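Local coordinates for hypothetical protein PAE2307 (Pyrobaculum aerophilum, PDB 1WVQ), which carries a stably phosphorylated histidine and is probably an adenosine-specific kinase, at residues N20-Q25 with I97-A102. Numbering follows the deposited sequence.
Sequences NVIIGQ and INVLNA
Ile22 meets the helix chiefly through its terminal methyl: CD1 lies 4.0 Å from CG2 of Val99 and 4.1 Å from CD2 of Leu100. CG2 of Ile22 also comes within 4.2 Å of CD2 of Leu100, which therefore sits against both branches of the isoleucine, while Val99 meets only its tip. The contacts are purely apolar, and the isoleucine slants across each partner. With CG1 opposite the carbonyl carbon (chi1 -64°) and CD1 extended beyond it (chi2 170°), the longer branch stretches to the helix, while the branched CB suits an extended backbone. Val99 points at the strand from a kinked turn whose phi of -130° a beta-branched residue tolerates. Leu100 leaves the helix at a slant, but its longer side chain brings CD2 nearer the strand. All three are buried, which suits their hydrocarbon side chains.

Further out, backbone hydrogen bonding of Ile22 with Ile89 fixes the strand beside 87-92, and Leu100 also packs on Ile112 and Ala115 of strand 111-116 and on Pro107 of a second subunit. Helix 96-104 thus covers part of one face of the five-stranded sheet, over strands 20-25 and 111-116. Ile23 turns to the other face, against strand 120-128. Such packing of a helix on an antiparallel sheet is characteristic of a layered alpha+beta core.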
loop_
_atom_site.group_PDB
_atom_site.type_symbol
_atom_site.label_atom_id
_atom_site.label_comp_id
_atom_site.label_asym_id
_atom_site.label_seq_id
_atom_site.Cartn_x
_atom_site.Cartn_y
_atom_site.Cartn_z
ATOM N N ASN A 20 17.851 -13.691 10.486
ATOM C CA ASN A 20 16.460 -14.021 10.233
ATOM C C ASN A 20 16.427 -14.417 8.774
ATOM O O ASN A 20 17.234 -13.939 7.978
ATOM C CB ASN A 20 15.535 -12.820 10.439
ATOM C CG ASN A 20 15.142 -12.619 11.887
ATOM O OD1 ASN A 20 15.879 -12.019 12.670
ATOM N ND2 ASN A 20 13.972 -13.125 12.249
ATOM N N VAL A 21 15.503 -15.300 8.429
ATOM C CA VAL A 21 15.364 -15.731 7.048
ATOM C C VAL A 21 13.961 -15.386 6.570
ATOM O O VAL A 21 13.001 -15.420 7.344
ATOM C CB VAL A 21 15.617 -17.263 6.904
ATOM C CG1 VAL A 21 14.473 -18.059 7.537
ATOM C CG2 VAL A 21 15.789 -17.631 5.434
ATOM N N ILE A 22 13.867 -15.002 5.302
ATOM C CA ILE A 22 12.600 -14.671 4.668
ATOM C C ILE A 22 12.613 -15.493 3.385
ATOM O O ILE A 22 13.551 -15.396 2.590
ATOM C CB ILE A 22 12.497 -13.163 4.327
ATOM C CG1 ILE A 22 12.522 -12.334 5.614
ATOM C CG2 ILE A 22 11.200 -12.878 3.574
ATOM C CD1 ILE A 22 12.670 -10.832 5.382
ATOM N N ILE A 23 11.598 -16.331 3.212
ATOM C CA ILE A 23 11.495 -17.185 2.033
ATOM C C ILE A 23 10.172 -16.887 1.347
ATOM O O ILE A 23 9.133 -16.774 2.001
ATOM C CB ILE A 23 11.540 -18.684 2.422
ATOM C CG1 ILE A 23 12.782 -18.961 3.271
ATOM C CG2 ILE A 23 11.546 -19.559 1.164
ATOM C CD1 ILE A 23 12.833 -20.367 3.829
ATOM N N GLY A 24 10.212 -16.753 0.027
ATOM C CA GLY A 24 8.996 -16.461 -0.710
ATOM C C GLY A 24 9.014 -16.914 -2.153
ATOM O O GLY A 24 9.874 -17.692 -2.570
ATOM N N GLN A 25 8.049 -16.423 -2.920
ATOM C CA GLN A 25 7.946 -16.770 -4.330
ATOM C C GLN A 25 7.683 -15.500 -5.116
ATOM O O GLN A 25 6.923 -14.639 -4.680
ATOM C CB GLN A 25 6.801 -17.763 -4.543
ATOM C CG GLN A 25 6.748 -18.398 -5.927
ATOM C CD GLN A 25 5.562 -19.334 -6.058
ATOM O OE1 GLN A 25 5.441 -20.307 -5.308
ATOM N NE2 GLN A 25 4.674 -19.039 -6.998
ATOM N N ILE A 97 10.392 -7.219 10.342
ATOM C CA ILE A 97 9.402 -6.145 10.349
ATOM C C ILE A 97 9.947 -4.836 9.779
ATOM O O ILE A 97 9.176 -3.972 9.369
ATOM C CB ILE A 97 8.802 -5.866 11.769
ATOM C CG1 ILE A 97 9.902 -5.525 12.777
ATOM C CG2 ILE A 97 7.957 -7.055 12.211
ATOM C CD1 ILE A 97 9.360 -5.034 14.128
ATOM N N ASN A 98 11.271 -4.695 9.733
ATOM C CA ASN A 98 11.865 -3.477 9.188
ATOM C C ASN A 98 11.842 -3.462 7.660
ATOM O O ASN A 98 11.971 -2.400 7.056
ATOM C CB ASN A 98 13.337 -3.324 9.609
ATOM C CG ASN A 98 13.535 -3.257 11.110
ATOM O OD1 ASN A 98 14.495 -3.801 11.657
ATOM N ND2 ASN A 98 12.598 -2.606 11.790
ATOM N N VAL A 99 11.682 -4.627 7.035
ATOM C CA VAL A 99 11.719 -4.709 5.573
ATOM C C VAL A 99 10.570 -5.441 4.881
ATOM O O VAL A 99 10.440 -5.364 3.659
ATOM C CB VAL A 99 13.031 -5.403 5.106
ATOM C CG1 VAL A 99 14.245 -4.662 5.644
ATOM C CG2 VAL A 99 13.053 -6.859 5.592
ATOM N N LEU A 100 9.724 -6.129 5.636
ATOM C CA LEU A 100 8.658 -6.906 5.012
ATOM C C LEU A 100 7.642 -6.178 4.140
ATOM O O LEU A 100 7.286 -6.680 3.080
ATOM C CB LEU A 100 7.929 -7.752 6.066
ATOM C CG LEU A 100 8.652 -9.049 6.459
ATOM C CD1 LEU A 100 8.014 -9.652 7.699
ATOM C CD2 LEU A 100 8.610 -10.031 5.294
ATOM N N ASN A 101 7.166 -5.007 4.542
ATOM C CA ASN A 101 6.181 -4.348 3.690
ATOM C C ASN A 101 6.777 -3.912 2.351
ATOM O O ASN A 101 6.096 -3.936 1.321
ATOM C CB ASN A 101 5.523 -3.181 4.431
ATOM C CG ASN A 101 4.490 -3.652 5.443
ATOM O OD1 ASN A 101 4.243 -4.853 5.590
ATOM N ND2 ASN A 101 3.880 -2.707 6.145
ATOM N N ALA A 102 8.053 -3.543 2.351
ATOM C CA ALA A 102 8.704 -3.158 1.107
ATOM C C ALA A 102 8.760 -4.405 0.220
ATOM O O ALA A 102 8.507 -4.344 -0.982
ATOM C CB ALA A 102 10.105 -2.633 1.384
#